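Local coordinates for Rep protein (Adeno-associated virus - 5, PDB 1M55) that probably nicks DNA at the viral replication origin as the metal-dependent endonuclease domain of a rolling-circle replication initiator, at residues E66-K69 against Q73-K76. Sequence-based numbering, arbitrary orientation.
With ZN (zinc ion), chain D.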
loop_
_atom_site.group_PDB
_atom_site.type_symbol
_atom_site.label_atom_id
_atom_site.label_comp_id
_atom_site.label_asym_id
_atom_site.label_seq_id
_atom_site.Cartn_x
_atom_site.Cartn_y
_atom_site.Cartn_z
ATOM N N GLU A 66 -3.353 -4.563 12.111
ATOM C CA GLU A 66 -4.309 -5.662 12.143
ATOM C C GLU A 66 -3.602 -6.941 11.676
ATOM O O GLU A 66 -3.811 -8.018 12.237
ATOM C CB GLU A 66 -5.511 -5.340 11.254
ATOM C CG GLU A 66 -6.803 -6.059 11.629
ATOM C CD GLU A 66 -7.367 -5.648 12.989
ATOM O OE1 GLU A 66 -6.957 -4.605 13.555
ATOM O OE2 GLU A 66 -8.246 -6.377 13.487
ATOM N N TRP A 67 -2.730 -6.809 10.683
ATOM C CA TRP A 67 -1.972 -7.953 10.174
ATOM C C TRP A 67 -1.080 -8.499 11.292
ATOM O O TRP A 67 -1.008 -9.713 11.498
ATOM C CB TRP A 67 -1.110 -7.542 8.980
ATOM C CG TRP A 67 -0.388 -8.689 8.334
ATOM C CD1 TRP A 67 0.750 -9.292 8.780
ATOM C CD2 TRP A 67 -0.749 -9.358 7.117
ATOM N NE1 TRP A 67 1.123 -10.292 7.917
ATOM C CE2 TRP A 67 0.223 -10.357 6.888
ATOM C CE3 TRP A 67 -1.797 -9.211 6.195
ATOM C CZ2 TRP A 67 0.182 -11.207 5.773
ATOM C CZ3 TRP A 67 -1.838 -10.058 5.083
ATOM C CH2 TRP A 67 -0.851 -11.042 4.885
ATOM N N ASN A 68 -0.429 -7.596 12.027
ATOM C CA ASN A 68 0.452 -7.984 13.130
ATOM C C ASN A 68 -0.319 -8.776 14.182
ATOM O O ASN A 68 0.244 -9.644 14.847
ATOM C CB ASN A 68 1.092 -6.752 13.792
ATOM C CG ASN A 68 2.086 -6.018 12.886
ATOM O OD1 ASN A 68 2.485 -4.894 13.193
ATOM N ND2 ASN A 68 2.492 -6.641 11.787
ATOM N N LYS A 69 -1.599 -8.461 14.356
ATOM C CA LYS A 69 -2.428 -9.180 15.321
ATOM C C LYS A 69 -2.484 -10.659 14.933
ATOM O O LYS A 69 -2.359 -11.541 15.785
ATOM C CB LYS A 69 -3.843 -8.601 15.351
ATOM C CG LYS A 69 -4.779 -9.315 16.318
ATOM C CD LYS A 69 -6.205 -8.836 16.171
ATOM C CE LYS A 69 -6.740 -9.163 14.798
ATOM N NZ LYS A 69 -8.204 -8.942 14.715
ATOM N N GLN A 73 3.676 -10.798 15.233
ATOM C CA GLN A 73 5.039 -10.288 15.089
ATOM C C GLN A 73 4.981 -8.982 14.300
ATOM O O GLN A 73 3.932 -8.637 13.747
ATOM C CB GLN A 73 5.930 -11.289 14.342
ATOM C CG GLN A 73 5.492 -11.579 12.915
ATOM C CD GLN A 73 6.605 -12.177 12.085
ATOM O OE1 GLN A 73 7.544 -11.481 11.698
ATOM N NE2 GLN A 73 6.512 -13.464 11.810
ATOM N N GLU A 74 6.085 -8.238 14.285
ATOM C CA GLU A 74 6.141 -7.002 13.515
ATOM C C GLU A 74 6.533 -7.450 12.108
ATOM O O GLU A 74 7.707 -7.441 11.746
ATOM C CB GLU A 74 7.201 -6.051 14.080
ATOM C CG GLU A 74 7.313 -4.711 13.346
ATOM C CD GLU A 74 6.184 -3.735 13.663
ATOM O OE1 GLU A 74 5.279 -4.070 14.455
ATOM O OE2 GLU A 74 6.210 -2.613 13.119
ATOM N N SER A 75 5.548 -7.897 11.337
ATOM C CA SER A 75 5.783 -8.379 9.983
ATOM C C SER A 75 6.514 -7.391 9.073
ATOM O O SER A 75 6.283 -6.175 9.133
ATOM C CB SER A 75 4.455 -8.777 9.333
ATOM O OG SER A 75 3.805 -9.805 10.062
ATOM N N LYS A 76 7.412 -7.927 8.248
ATOM C CA LYS A 76 8.163 -7.126 7.290
ATOM C C LYS A 76 7.190 -6.757 6.177
ATOM O O LYS A 76 6.289 -7.546 5.841
ATOM C CB LYS A 76 9.332 -7.926 6.714
ATOM C CG LYS A 76 10.462 -8.179 7.700
ATOM C CD LYS A 76 11.105 -6.873 8.141
ATOM C CE LYS A 76 12.294 -7.117 9.057
ATOM N NZ LYS A 76 13.020 -5.855 9.364
HETATM ZN ZN ZN D . 9.332 -11.330 10.284
HETATM O O HOH W 1 3.566 -11.990 8.419
HETATM O O HOH W 2 8.960 -13.676 10.113
HETATM O O HOH W 3 9.744 -9.068 10.892
#
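Asn68, near the end of helix 50-71, and Gln73, in the loop that turns back alongside it, bring the two backbones together with 5.5 Å between their CA atoms. Glu74 sits at the centre of an inverse gamma turn, closed by a weak bond from Ser75 N to Gln73 O (3.0 Å), and Gln73 O faces the helix. Asn68 lies over this bend, its CB 3.4 Å from Gln73 O, and the CA-H of Asn68 makes a bent contact with the same carbonyl. The Asn68 amide and the Glu74 carboxylate lie close, their planes turned 50° from each other. Glu74 reaches back to it through a bend at chi2 (76°).

One residue further along, Ser75 points its CB toward the helix and sets OG in the plane of the Trp67 indole, at the ring edge, 3.4 Å from Trp67 CD1. A water in that same plane ties the two together, accepting from Trp67 NE1 at 3.0 Å and from Ser75 OG at 2.7 Å. Ser75 OG is also hydrogen-bonded to Ser71, while the indole packs against Val94 of strand 88-95 and Leu104 and Ile111 of helix 101-118. The loop carries helix 50-71 into strand 77-83 of the antiparallel sheet, whose neighbouring strand 88-95 bears His89 and His91, the histidine pair characteristic of HUH endonucleases.

On the side away from the helix, Gln73 extends beyond CG and binds a zinc ion through OE1 at 2.3 Å, with Glu95 as the other protein ligand. This ion is distinct from the zinc held by Glu82, His89 and His91. Two waters also bind the metal at Gln73: one accepts from Gln73 NE2, and the other donates to Glu74 O.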